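Local coordinates for proteasome accessory factor B/C (PafBC) (Paenarthrobacter aurescens, PDB 6SJ9), which regulates transcription in the bacterial DNA damage response, probably binding DNA through its winged helix-turn-helix domains, which are joined to WYL and WCX domains, at residues T5-N10 with E47-D52; L22-L27 with V40-M45; T518-D523 with P581-V586; Y535-C540 with V546-L551. One frame throughout, in Å; residues are numbered along the deposited sequence.

The four contacts fall into two pairs set far apart, with contacts 1 and 3 about 42 Å from centre to centre. Contacts 1 and 2 share helix 39-55 in the N-terminal region and touch where CZ of R7 packs 3.6 Å from SE of selenomethionine M45; contact 1 is a partly buried salt bridge between crossing helices, contact 2 a buried arginine-on-phenylalanine packing. The centres of contacts 3 and 4 are about 8 Å apart, and both reach the same WYL-domain sheet, where strands 517-530 and 533-540 are neighbours. Contact 4 is a buried strand pairing with an aromatic face, whereas contact 3 is a small, watered salt bridge reaching from that sheet to a loop.

Contact 1. Residues T5-N10 with E47-D52; sequences TERLLN and ERDKVD
R7 grips D49 side-on with two nitrogens, one to each carboxylate oxygen. NE gives its hydrogen to D49 OD2 at 2.8 Å, and NH2 gives one to D49 OD1 at 3.1 Å. Both oxygens use their syn lone pairs, and guanidinium and carboxylate are nearly coplanar, 17° apart. R7 reaches this position with CG anti to the backbone N (chi1 -175°) and a bend at chi3 that presents the NE/NH2 side of the guanidinium edge-on to the carboxylate. D49 OD2 has a second partner, the hydroxyl of Y32, and D52 on the next turn pairs with R4. Beside the bridge, L8 lays CD2 against D49, 3.6 Å from OD1, while its CD1 comes within 4.3 Å of D52 CB. Segments 5-10 and 47-52 cross at -76°, their axes 10.6 Å apart. Helices 2-17, 24-31 and 39-55 with the small sheet of strands 22-23, 61-63 and 78-80 are consistent with a winged helix-turn-helix, whose first and third helices meet here. Two bonds from one arginine restrain the carboxylate's rotation, and the buried D49 has its charge matched on both oxygens, which probably favours its ionised form.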
loop_
_atom_site.group_PDB
_atom_site.type_symbol
_atom_site.label_atom_id
_atom_site.label_comp_id
_atom_site.label_asym_id
_atom_site.label_seq_id
_atom_site.Cartn_x
_atom_site.Cartn_y
_atom_site.Cartn_z
ATOM N N THR A 5 0.424 -22.676 -14.155
ATOM C CA THR A 5 0.930 -21.351 -13.806
ATOM C C THR A 5 2.406 -21.425 -13.464
ATOM O O THR A 5 3.217 -20.654 -13.985
ATOM C CB THR A 5 0.131 -20.731 -12.660
ATOM O OG1 THR A 5 -1.221 -20.550 -13.091
ATOM C CG2 THR A 5 0.706 -19.368 -12.308
ATOM N N GLU A 6 2.778 -22.385 -12.626
ATOM C CA GLU A 6 4.182 -22.520 -12.276
ATOM C C GLU A 6 5.026 -22.890 -13.484
ATOM O O GLU A 6 6.159 -22.411 -13.622
ATOM C CB GLU A 6 4.350 -23.540 -11.153
ATOM C CG GLU A 6 4.193 -22.944 -9.751
ATOM C CD GLU A 6 5.382 -22.044 -9.360
ATOM O OE1 GLU A 6 5.287 -20.804 -9.535
ATOM O OE2 GLU A 6 6.418 -22.583 -8.888
ATOM N N ARG A 7 4.493 -23.727 -14.377
ATOM C CA ARG A 7 5.253 -24.132 -15.555
ATOM C C ARG A 7 5.511 -22.937 -16.466
ATOM O O ARG A 7 6.616 -22.779 -16.998
ATOM C CB ARG A 7 4.519 -25.260 -16.293
ATOM C CG ARG A 7 5.262 -25.851 -17.481
ATOM C CD ARG A 7 4.472 -26.991 -18.150
ATOM N NE ARG A 7 3.309 -26.479 -18.856
ATOM C CZ ARG A 7 2.047 -26.790 -18.565
ATOM N NH1 ARG A 7 1.783 -27.658 -17.599
ATOM N NH2 ARG A 7 1.046 -26.258 -19.257
ATOM N N LEU A 8 4.503 -22.083 -16.654
ATOM C CA LEU A 8 4.701 -20.860 -17.423
ATOM C C LEU A 8 5.767 -19.984 -16.794
ATOM O O LEU A 8 6.638 -19.468 -17.499
ATOM C CB LEU A 8 3.394 -20.083 -17.554
ATOM C CG LEU A 8 2.403 -20.712 -18.529
ATOM C CD1 LEU A 8 1.189 -19.827 -18.713
ATOM C CD2 LEU A 8 3.031 -21.045 -19.872
ATOM N N LEU A 9 5.730 -19.826 -15.460
ATOM C CA LEU A 9 6.719 -18.982 -14.792
ATOM C C LEU A 9 8.128 -19.517 -14.993
ATOM O O LEU A 9 9.029 -18.777 -15.414
ATOM C CB LEU A 9 6.385 -18.841 -13.295
ATOM C CG LEU A 9 5.080 -18.095 -13.034
ATOM C CD1 LEU A 9 4.481 -18.215 -11.604
ATOM C CD2 LEU A 9 5.262 -16.593 -13.379
ATOM N N ASN A 10 8.311 -20.826 -14.786
ATOM C CA ASN A 10 9.616 -21.467 -14.975
ATOM C C ASN A 10 10.074 -21.387 -16.434
ATOM O O ASN A 10 11.261 -21.161 -16.710
ATOM C CB ASN A 10 9.527 -22.943 -14.531
ATOM C CG ASN A 10 9.350 -23.107 -13.007
ATOM O OD1 ASN A 10 9.857 -22.318 -12.212
ATOM N ND2 ASN A 10 8.573 -24.110 -12.615
ATOM N N GLU A 47 4.255 -26.226 -27.249
ATOM C CA GLU A 47 3.666 -25.303 -28.218
ATOM C C GLU A 47 2.541 -24.490 -27.591
ATOM O O GLU A 47 2.398 -23.300 -27.883
ATOM C CB GLU A 47 3.123 -26.078 -29.422
ATOM C CG GLU A 47 4.166 -26.698 -30.365
ATOM C CD GLU A 47 5.096 -25.693 -31.043
ATOM O OE1 GLU A 47 6.297 -26.004 -31.170
ATOM O OE2 GLU A 47 4.641 -24.590 -31.420
ATOM N N ARG A 48 1.732 -25.108 -26.718
ATOM C CA ARG A 48 0.670 -24.360 -26.030
ATOM C C ARG A 48 1.241 -23.311 -25.078
ATOM O O ARG A 48 0.711 -22.192 -24.970
ATOM C CB ARG A 48 -0.241 -25.303 -25.251
ATOM C CG ARG A 48 -1.145 -26.185 -26.087
ATOM C CD ARG A 48 -2.288 -26.683 -25.207
ATOM N NE ARG A 48 -1.812 -27.442 -24.054
ATOM C CZ ARG A 48 -1.544 -28.746 -24.090
ATOM N NH1 ARG A 48 -1.714 -29.428 -25.216
ATOM N NH2 ARG A 48 -1.112 -29.372 -23.008
ATOM N N ASP A 49 2.341 -23.642 -24.396
ATOM C CA ASP A 49 2.920 -22.675 -23.477
ATOM C C ASP A 49 3.523 -21.507 -24.233
ATOM O O ASP A 49 3.371 -20.361 -23.813
ATOM C CB ASP A 49 3.971 -23.358 -22.627
ATOM C CG ASP A 49 3.385 -24.323 -21.633
ATOM O OD1 ASP A 49 2.173 -24.252 -21.334
ATOM O OD2 ASP A 49 4.152 -25.159 -21.139
ATOM N N LYS A 50 4.117 -21.771 -25.402
ATOM C CA LYS A 50 4.628 -20.694 -26.248
ATOM C C LYS A 50 3.500 -19.779 -26.678
ATOM O O LYS A 50 3.580 -18.550 -26.548
ATOM C CB LYS A 50 5.366 -21.267 -27.471
ATOM C CG LYS A 50 6.668 -21.939 -27.080
ATOM C CD LYS A 50 7.496 -22.467 -28.281
ATOM C CE LYS A 50 6.647 -23.231 -29.282
ATOM N NZ LYS A 50 7.052 -22.958 -30.689
ATOM N N VAL A 51 2.409 -20.362 -27.152
ATOM C CA VAL A 51 1.264 -19.537 -27.517
ATOM C C VAL A 51 0.771 -18.768 -26.314
ATOM O O VAL A 51 0.475 -17.564 -26.402
ATOM C CB VAL A 51 0.155 -20.422 -28.108
ATOM C CG1 VAL A 51 -1.168 -19.665 -28.139
ATOM C CG2 VAL A 51 0.568 -20.903 -29.516
ATOM N N ASP A 52 0.695 -19.434 -25.157
ATOM C CA ASP A 52 0.147 -18.762 -23.972
ATOM C C ASP A 52 1.064 -17.624 -23.506
ATOM O O ASP A 52 0.585 -16.534 -23.183
ATOM C CB ASP A 52 -0.097 -19.788 -22.859
ATOM C CG ASP A 52 -1.279 -20.758 -23.174
ATOM O OD1 ASP A 52 -2.031 -20.537 -24.139
ATOM O OD2 ASP A 52 -1.415 -21.787 -22.467
#

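Contact 2. Residues L22-L27 with V40-M45; sequences LPRAVL and VAFGRM
R24, in the first turn of helix 24-31, faces F42 and G43 of helix 39-55; the nearest CA pair is R24 and G43, 8.7 Å apart, so the long arginine side chain spans the gap. P23 is the N-cap residue of its helix, and its O accepts the backbone hydrogen of L27. A chi1 near 180° (-177°) sends R24 toward helix 39-55, where it slides past F42 in the opposite direction. Its methylenes do the touching: CD lies 3.4 Å from F42 CE2, and CG 3.5 Å from F42 CZ. A bend at chi3 then brings the guanidinium beside the helix, where G43 CA sits over one face, 4.2 Å from NH1. The guanidinium stands 84° from the phenyl plane. NH1 is bound by D39 in a salt bridge, and the F42 ring meets Y32 edge-to-face. Replacing R24 by an alanine takes away the methylenes packed against CE2 and CZ of F42 and is likely to leave D39 without this cationic partner. One side chain therefore serves two chemistries between what are probably the two helices of the helix-turn-helix: its apolar stem packs against an aromatic ring, while its charged head reaches the acidic residue at the start of helix 39-55.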
loop_
_atom_site.group_PDB
_atom_site.type_symbol
_atom_site.label_atom_id
_atom_site.label_comp_id
_atom_site.label_asym_id
_atom_site.label_seq_id
_atom_site.Cartn_x
_atom_site.Cartn_y
_atom_site.Cartn_z
ATOM N N LEU A 22 18.072 -21.776 -25.664
ATOM C CA LEU A 22 18.019 -23.138 -25.180
ATOM C C LEU A 22 17.325 -24.013 -26.204
ATOM O O LEU A 22 16.240 -23.654 -26.692
ATOM C CB LEU A 22 17.254 -23.214 -23.856
ATOM C CG LEU A 22 17.942 -22.573 -22.656
ATOM C CD1 LEU A 22 17.115 -22.762 -21.398
ATOM C CD2 LEU A 22 19.338 -23.132 -22.524
ATOM N N PRO A 23 17.880 -25.185 -26.501
ATOM C CA PRO A 23 17.198 -26.123 -27.401
ATOM C C PRO A 23 16.101 -26.872 -26.654
ATOM O O PRO A 23 16.084 -26.929 -25.423
ATOM C CB PRO A 23 18.322 -27.063 -27.869
ATOM C CG PRO A 23 19.333 -27.032 -26.711
ATOM C CD PRO A 23 19.192 -25.670 -26.034
ATOM N N ARG A 24 15.178 -27.454 -27.429
ATOM C CA ARG A 24 13.996 -28.074 -26.829
ATOM C C ARG A 24 14.352 -29.170 -25.833
ATOM O O ARG A 24 13.646 -29.339 -24.825
ATOM C CB ARG A 24 13.100 -28.700 -27.899
ATOM C CG ARG A 24 11.836 -29.271 -27.282
ATOM C CD ARG A 24 11.097 -30.233 -28.192
ATOM N NE ARG A 24 10.301 -29.594 -29.220
ATOM C CZ ARG A 24 9.516 -30.272 -30.045
ATOM N NH1 ARG A 24 9.445 -31.592 -29.942
ATOM N NH2 ARG A 24 8.799 -29.631 -30.956
ATOM N N ALA A 25 15.433 -29.916 -26.095
ATOM C CA ALA A 25 15.831 -30.996 -25.199
ATOM C C ALA A 25 16.175 -30.473 -23.811
ATOM O O ALA A 25 15.808 -31.084 -22.801
ATOM C CB ALA A 25 17.014 -31.761 -25.797
ATOM N N VAL A 26 16.894 -29.355 -23.736
ATOM C CA VAL A 26 17.244 -28.801 -22.431
ATOM C C VAL A 26 15.994 -28.281 -21.715
ATOM O O VAL A 26 15.838 -28.464 -20.499
ATOM C CB VAL A 26 18.319 -27.709 -22.590
ATOM C CG1 VAL A 26 18.629 -27.085 -21.253
ATOM C CG2 VAL A 26 19.582 -28.286 -23.223
ATOM N N LEU A 27 15.094 -27.607 -22.448
ATOM C CA LEU A 27 13.875 -27.093 -21.828
ATOM C C LEU A 27 13.037 -28.212 -21.236
ATOM O O LEU A 27 12.429 -28.043 -20.173
ATOM C CB LEU A 27 13.040 -26.303 -22.832
ATOM C CG LEU A 27 13.618 -24.968 -23.269
ATOM C CD1 LEU A 27 12.631 -24.211 -24.167
ATOM C CD2 LEU A 27 13.938 -24.175 -22.029
ATOM N N VAL A 40 6.024 -36.522 -27.840
ATOM C CA VAL A 40 4.769 -36.232 -28.530
ATOM C C VAL A 40 3.865 -35.320 -27.706
ATOM O O VAL A 40 3.411 -34.274 -28.187
ATOM C CB VAL A 40 4.070 -37.548 -28.906
ATOM C CG1 VAL A 40 4.696 -38.106 -30.161
ATOM C CG2 VAL A 40 4.225 -38.557 -27.779
ATOM N N ALA A 41 3.576 -35.707 -26.461
ATOM C CA ALA A 41 2.642 -34.942 -25.634
ATOM C C ALA A 41 3.285 -33.660 -25.127
ATOM O O ALA A 41 2.642 -32.602 -25.079
ATOM C CB ALA A 41 2.160 -35.793 -24.463
ATOM N N PHE A 42 4.546 -33.757 -24.718
ATOM C CA PHE A 42 5.304 -32.585 -24.298
ATOM C C PHE A 42 5.411 -31.572 -25.433
ATOM O O PHE A 42 5.207 -30.368 -25.220
ATOM C CB PHE A 42 6.678 -33.049 -23.795
ATOM C CG PHE A 42 7.784 -32.083 -24.064
ATOM C CD1 PHE A 42 7.977 -30.973 -23.249
ATOM C CD2 PHE A 42 8.661 -32.303 -25.116
ATOM C CE1 PHE A 42 8.996 -30.090 -23.508
ATOM C CE2 PHE A 42 9.691 -31.428 -25.373
ATOM C CZ PHE A 42 9.864 -30.323 -24.574
ATOM N N GLY A 43 5.700 -32.045 -26.651
ATOM C CA GLY A 43 5.853 -31.128 -27.767
ATOM C C GLY A 43 4.643 -30.241 -27.980
ATOM O O GLY A 43 4.780 -29.056 -28.284
ATOM N N ARG A 44 3.437 -30.792 -27.833
ATOM C CA ARG A 44 2.280 -29.914 -27.989
ATOM C C ARG A 44 2.057 -29.042 -26.756
ATOM O O ARG A 44 1.664 -27.877 -26.881
ATOM C CB ARG A 44 1.012 -30.692 -28.363
ATOM C CG ARG A 44 0.872 -32.148 -27.950
ATOM C CD ARG A 44 -0.466 -32.684 -28.541
ATOM N NE ARG A 44 -0.813 -34.007 -28.034
ATOM C CZ ARG A 44 -0.554 -35.146 -28.668
ATOM N NH1 ARG A 44 0.056 -35.141 -29.851
ATOM N NH2 ARG A 44 -0.904 -36.300 -28.115
HETATM N N MSE A 45 2.294 -29.572 -25.564
HETATM C CA MSE A 45 2.150 -28.748 -24.365
HETATM C C MSE A 45 3.181 -27.606 -24.355
HETATM O O MSE A 45 2.923 -26.523 -23.840
HETATM C CB MSE A 45 2.287 -29.609 -23.114
HETATM C CG MSE A 45 2.009 -28.884 -21.797
HETATM SE SE MSE A 45 2.998 -29.759 -20.338
HETATM C CE MSE A 45 2.910 -31.617 -21.014
#

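Contact 3. Residues T518-D523 with P581-V586; sequences TERDVD and PGEDDV
E583 OE1 is gripped from two sources: R520 NH1 donates to it at 2.6 Å, and a water gives it a hydrogen at the same distance of 2.6 Å. The arginine bond is fairly straight (164°) and lies near the guanidinium plane, but it meets the oxygen from well above the carboxylate plane; the two groups stand 71° apart. NH1 has a second acceptor, T518 OG1, at 2.8 Å and also near its plane. Both threonine and arginine project from strand 517-530 of the five-stranded WYL-domain sheet, two residues apart on one face, while E583 occupies a type I turn, G582 to D585, before strand 586-592 of the WCX sheet. E583 folds toward the strand by its bend at chi2 (70°), and its OE2 comes 3.7 Å from T518 CG2. Another water, 2.9 Å from T518 OG1, bonds only weakly to OE2. The side chain of R520 also packs against C540 of the adjacent strand 533-540 and F549 of strand 545-550 beyond it.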
loop_
_atom_site.group_PDB
_atom_site.type_symbol
_atom_site.label_atom_id
_atom_site.label_comp_id
_atom_site.label_asym_id
_atom_site.label_seq_id
_atom_site.Cartn_x
_atom_site.Cartn_y
_atom_site.Cartn_z
ATOM N N THR A 518 10.058 -13.717 25.891
ATOM C CA THR A 518 8.716 -14.014 26.355
ATOM C C THR A 518 8.526 -15.519 26.155
ATOM O O THR A 518 9.088 -16.122 25.221
ATOM C CB THR A 518 7.634 -13.219 25.593
ATOM O OG1 THR A 518 7.794 -13.422 24.186
ATOM C CG2 THR A 518 7.732 -11.712 25.881
ATOM N N GLU A 519 7.720 -16.114 27.028
ATOM C CA GLU A 519 7.446 -17.539 27.011
ATOM C C GLU A 519 5.950 -17.737 26.838
ATOM O O GLU A 519 5.159 -17.134 27.567
ATOM C CB GLU A 519 7.948 -18.195 28.313
ATOM C CG GLU A 519 8.184 -19.707 28.209
ATOM C CD GLU A 519 8.625 -20.419 29.542
ATOM O OE1 GLU A 519 8.169 -20.043 30.677
ATOM O OE2 GLU A 519 9.484 -21.336 29.427
ATOM N N ARG A 520 5.564 -18.593 25.893
ATOM C CA ARG A 520 4.158 -18.718 25.582
ATOM C C ARG A 520 3.895 -20.015 24.839
ATOM O O ARG A 520 4.754 -20.496 24.097
ATOM C CB ARG A 520 3.686 -17.562 24.715
ATOM C CG ARG A 520 4.613 -17.415 23.501
ATOM C CD ARG A 520 4.130 -16.246 22.724
ATOM N NE ARG A 520 4.928 -15.097 22.916
ATOM C CZ ARG A 520 4.587 -13.876 22.513
ATOM N NH1 ARG A 520 5.462 -12.919 22.672
ATOM N NH2 ARG A 520 3.403 -13.603 21.976
ATOM N N ASP A 521 2.686 -20.549 25.039
ATOM C CA ASP A 521 2.164 -21.693 24.299
ATOM C C ASP A 521 1.519 -21.192 23.020
ATOM O O ASP A 521 0.742 -20.236 23.063
ATOM C CB ASP A 521 1.118 -22.451 25.142
ATOM C CG ASP A 521 1.769 -23.183 26.344
ATOM O OD1 ASP A 521 2.903 -23.720 26.229
ATOM O OD2 ASP A 521 1.151 -23.178 27.391
ATOM N N VAL A 522 1.863 -21.800 21.882
ATOM C CA VAL A 522 1.289 -21.420 20.592
ATOM C C VAL A 522 0.828 -22.649 19.810
ATOM O O VAL A 522 1.420 -23.729 19.898
ATOM C CB VAL A 522 2.274 -20.595 19.731
ATOM C CG1 VAL A 522 2.801 -19.512 20.531
ATOM C CG2 VAL A 522 3.457 -21.445 19.251
ATOM N N ASP A 523 -0.237 -22.457 19.025
ATOM C CA ASP A 523 -0.682 -23.423 18.035
ATOM C C ASP A 523 -0.061 -22.982 16.728
ATOM O O ASP A 523 -0.533 -22.007 16.129
ATOM C CB ASP A 523 -2.213 -23.458 17.905
ATOM C CG ASP A 523 -2.925 -23.806 19.218
ATOM O OD1 ASP A 523 -2.439 -24.671 19.997
ATOM O OD2 ASP A 523 -4.037 -23.266 19.424
ATOM N N PRO A 581 -1.277 -7.581 15.053
ATOM C CA PRO A 581 -0.424 -6.721 15.898
ATOM C C PRO A 581 0.923 -7.387 16.087
ATOM O O PRO A 581 1.001 -8.612 16.195
ATOM C CB PRO A 581 -1.192 -6.595 17.223
ATOM C CG PRO A 581 -2.277 -7.539 17.168
ATOM C CD PRO A 581 -2.498 -8.008 15.765
ATOM N N GLY A 582 1.993 -6.575 16.005
ATOM C CA GLY A 582 3.357 -7.059 16.182
ATOM C C GLY A 582 3.802 -7.114 17.654
ATOM O O GLY A 582 3.363 -6.338 18.502
ATOM N N GLU A 583 4.699 -8.058 17.940
ATOM C CA GLU A 583 5.236 -8.210 19.285
ATOM C C GLU A 583 5.905 -6.923 19.778
ATOM O O GLU A 583 5.847 -6.599 20.962
ATOM C CB GLU A 583 6.249 -9.358 19.278
ATOM C CG GLU A 583 7.006 -9.502 20.661
ATOM C CD GLU A 583 6.079 -10.014 21.788
ATOM O OE1 GLU A 583 5.015 -10.613 21.498
ATOM O OE2 GLU A 583 6.393 -9.778 22.970
ATOM N N ASP A 584 6.511 -6.164 18.874
ATOM C CA ASP A 584 7.276 -4.979 19.205
ATOM C C ASP A 584 6.453 -3.692 19.110
ATOM O O ASP A 584 7.030 -2.610 19.190
ATOM C CB ASP A 584 8.491 -4.876 18.260
ATOM C CG ASP A 584 9.357 -6.166 18.227
ATOM O OD1 ASP A 584 9.536 -6.851 19.254
ATOM O OD2 ASP A 584 9.857 -6.511 17.145
ATOM N N ASP A 585 5.131 -3.767 18.935
ATOM C CA ASP A 585 4.372 -2.533 18.790
ATOM C C ASP A 585 4.518 -1.648 20.032
ATOM O O ASP A 585 4.682 -2.132 21.149
ATOM C CB ASP A 585 2.899 -2.846 18.552
ATOM C CG ASP A 585 2.611 -3.416 17.124
ATOM O OD1 ASP A 585 3.548 -3.592 16.304
ATOM O OD2 ASP A 585 1.434 -3.720 16.839
ATOM N N VAL A 586 4.479 -0.336 19.829
ATOM C CA VAL A 586 4.444 0.628 20.915
ATOM C C VAL A 586 3.060 1.273 20.906
ATOM O O VAL A 586 2.553 1.675 19.855
ATOM C CB VAL A 586 5.591 1.648 20.810
ATOM C CG1 VAL A 586 6.325 1.457 19.545
ATOM C CG2 VAL A 586 5.104 3.048 20.930
HETATM O O HOH W 1 9.437 -11.314 22.982
HETATM O O HOH W 2 3.119 -11.051 19.796
#

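Contact 4. Residues Y535-C540 with V546-L551; sequences YFEAYC and VRNFRL
F536 and F549 form the tight side of this antiparallel hairpin. Their backbones exchange two hydrogen bonds, F536 N to F549 O at 2.9 Å and F549 N to F536 O at 3.0 Å; A538 and R547 repeat the pattern. With CG between its backbone N and carbonyl carbon (chi1 61°), F536 sets its ring face against F549 CB in a CH-pi contact, F536 CE1 lying 3.6 Å from that CB. The rings are slid apart, planes at 27°, and barely overlap. The F549 ring turns its edge to A538 CB and C540 CB. Were F536 an alanine, F549 CB would probably lose its aromatic platform and a gap would open beside L551. The other face, carrying Y535, E537, Y539, V546, N548 and R550, is looser: E537 CG and V546 CG1 are just as close (3.5 Å), but waters bridge E537 OE1 to N548 ND2 and Y535 OH to R550 NH1. E537 also pairs with R526, N548 with Y528, and R550 with D552. Strand 545-550 is outermost in the five-stranded antiparallel sheet of the WYL domain, consistent with its Sm-fold; strand 533-540 separates it from 517-530, and helix 489-501 packs on F536 and L551.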
loop_
_atom_site.group_PDB
_atom_site.type_symbol
_atom_site.label_atom_id
_atom_site.label_comp_id
_atom_site.label_asym_id
_atom_site.label_seq_id
_atom_site.Cartn_x
_atom_site.Cartn_y
_atom_site.Cartn_z
ATOM N N TYR A 535 8.813 -16.645 8.513
ATOM C CA TYR A 535 7.877 -16.291 9.561
ATOM C C TYR A 535 7.014 -17.498 9.871
ATOM O O TYR A 535 6.852 -18.402 9.039
ATOM C CB TYR A 535 6.929 -15.152 9.144
ATOM C CG TYR A 535 7.580 -13.844 8.750
ATOM C CD1 TYR A 535 8.121 -13.658 7.462
ATOM C CD2 TYR A 535 7.595 -12.780 9.632
ATOM C CE1 TYR A 535 8.691 -12.440 7.106
ATOM C CE2 TYR A 535 8.152 -11.583 9.305
ATOM C CZ TYR A 535 8.689 -11.416 8.019
ATOM O OH TYR A 535 9.250 -10.215 7.699
ATOM N N PHE A 536 6.447 -17.541 11.075
ATOM C CA PHE A 536 5.384 -18.522 11.261
ATOM C C PHE A 536 4.198 -17.845 11.930
ATOM O O PHE A 536 4.350 -17.097 12.899
ATOM C CB PHE A 536 5.804 -19.767 12.034
ATOM C CG PHE A 536 6.284 -19.516 13.430
ATOM C CD1 PHE A 536 7.536 -18.965 13.673
ATOM C CD2 PHE A 536 5.539 -19.957 14.490
ATOM C CE1 PHE A 536 7.987 -18.770 14.956
ATOM C CE2 PHE A 536 5.991 -19.781 15.777
ATOM C CZ PHE A 536 7.203 -19.193 16.009
ATOM N N GLU A 537 3.043 -18.096 11.378
ATOM C CA GLU A 537 1.774 -17.691 11.944
ATOM C C GLU A 537 1.337 -18.725 12.990
ATOM O O GLU A 537 1.463 -19.943 12.776
ATOM C CB GLU A 537 0.724 -17.615 10.837
ATOM C CG GLU A 537 -0.599 -17.166 11.331
ATOM C CD GLU A 537 -1.708 -17.465 10.290
ATOM O OE1 GLU A 537 -2.462 -16.528 9.951
ATOM O OE2 GLU A 537 -1.807 -18.627 9.785
ATOM N N ALA A 538 0.888 -18.243 14.142
ATOM C CA ALA A 538 0.542 -19.135 15.236
ATOM C C ALA A 538 -0.529 -18.484 16.103
ATOM O O ALA A 538 -0.541 -17.268 16.298
ATOM C CB ALA A 538 1.770 -19.451 16.087
ATOM N N TYR A 539 -1.417 -19.303 16.640
ATOM C CA TYR A 539 -2.346 -18.806 17.648
ATOM C C TYR A 539 -1.585 -18.744 18.970
ATOM O O TYR A 539 -1.105 -19.768 19.451
ATOM C CB TYR A 539 -3.612 -19.691 17.752
ATOM C CG TYR A 539 -4.614 -19.038 18.718
ATOM C CD1 TYR A 539 -4.567 -19.297 20.073
ATOM C CD2 TYR A 539 -5.560 -18.117 18.264
ATOM C CE1 TYR A 539 -5.456 -18.675 20.977
ATOM C CE2 TYR A 539 -6.460 -17.494 19.152
ATOM C CZ TYR A 539 -6.396 -17.784 20.511
ATOM O OH TYR A 539 -7.255 -17.183 21.396
ATOM N N CYS A 540 -1.425 -17.545 19.523
ATOM C CA CYS A 540 -0.664 -17.353 20.741
ATOM C C CYS A 540 -1.605 -17.392 21.941
ATOM O O CYS A 540 -2.557 -16.610 22.003
ATOM C CB CYS A 540 0.108 -16.043 20.714
ATOM S SG CYS A 540 0.916 -15.687 22.336
ATOM N N VAL A 546 -4.085 -14.650 17.007
ATOM C CA VAL A 546 -3.117 -15.093 16.016
ATOM C C VAL A 546 -2.043 -14.024 15.943
ATOM O O VAL A 546 -2.348 -12.831 15.935
ATOM C CB VAL A 546 -3.797 -15.328 14.652
ATOM C CG1 VAL A 546 -2.755 -15.656 13.615
ATOM C CG2 VAL A 546 -4.827 -16.519 14.732
ATOM N N ARG A 547 -0.784 -14.442 16.006
ATOM C CA ARG A 547 0.333 -13.547 15.789
ATOM C C ARG A 547 1.239 -14.156 14.737
ATOM O O ARG A 547 1.148 -15.353 14.441
ATOM C CB ARG A 547 1.131 -13.311 17.081
ATOM C CG ARG A 547 0.312 -12.676 18.218
ATOM C CD ARG A 547 0.144 -11.194 17.933
ATOM N NE ARG A 547 -0.559 -10.443 18.975
ATOM C CZ ARG A 547 -1.870 -10.486 19.214
ATOM N NH1 ARG A 547 -2.692 -11.272 18.509
ATOM N NH2 ARG A 547 -2.370 -9.736 20.186
ATOM N N ASN A 548 2.143 -13.324 14.200
ATOM C CA ASN A 548 3.118 -13.745 13.207
ATOM C C ASN A 548 4.477 -13.437 13.761
ATOM O O ASN A 548 4.782 -12.274 14.018
ATOM C CB ASN A 548 2.888 -13.032 11.855
ATOM C CG ASN A 548 1.661 -13.548 11.199
ATOM O OD1 ASN A 548 1.745 -14.497 10.429
ATOM N ND2 ASN A 548 0.498 -13.036 11.578
ATOM N N PHE A 549 5.279 -14.480 13.941
ATOM C CA PHE A 549 6.577 -14.396 14.583
ATOM C C PHE A 549 7.679 -14.575 13.544
ATOM O O PHE A 549 7.496 -15.258 12.528
ATOM C CB PHE A 549 6.700 -15.510 15.651
ATOM C CG PHE A 549 5.626 -15.446 16.784
ATOM C CD1 PHE A 549 4.453 -16.176 16.696
ATOM C CD2 PHE A 549 5.860 -14.727 17.939
ATOM C CE1 PHE A 549 3.500 -16.164 17.758
ATOM C CE2 PHE A 549 4.916 -14.685 19.004
ATOM C CZ PHE A 549 3.739 -15.385 18.905
ATOM N N ARG A 550 8.841 -14.020 13.846
ATOM C CA ARG A 550 10.028 -14.180 13.017
ATOM C C ARG A 550 10.788 -15.415 13.470
ATOM O O ARG A 550 11.132 -15.528 14.652
ATOM C CB ARG A 550 10.948 -12.956 13.116
ATOM C CG ARG A 550 10.373 -11.657 12.492
ATOM C CD ARG A 550 11.340 -10.476 12.627
ATOM N NE ARG A 550 12.674 -10.727 12.041
ATOM C CZ ARG A 550 13.017 -10.411 10.782
ATOM N NH1 ARG A 550 12.135 -9.812 9.976
ATOM N NH2 ARG A 550 14.250 -10.688 10.323
ATOM N N LEU A 551 11.057 -16.321 12.529
ATOM C CA LEU A 551 11.827 -17.515 12.852
ATOM C C LEU A 551 13.164 -17.141 13.474
ATOM O O LEU A 551 13.632 -17.795 14.430
ATOM C CB LEU A 551 12.036 -18.360 11.595
ATOM C CG LEU A 551 12.466 -19.807 11.843
ATOM C CD1 LEU A 551 11.383 -20.506 12.584
ATOM C CD2 LEU A 551 12.636 -20.506 10.518
HETATM O O HOH W 3 9.596 -8.628 10.271
HETATM O O HOH W 4 -2.298 -14.068 10.393
#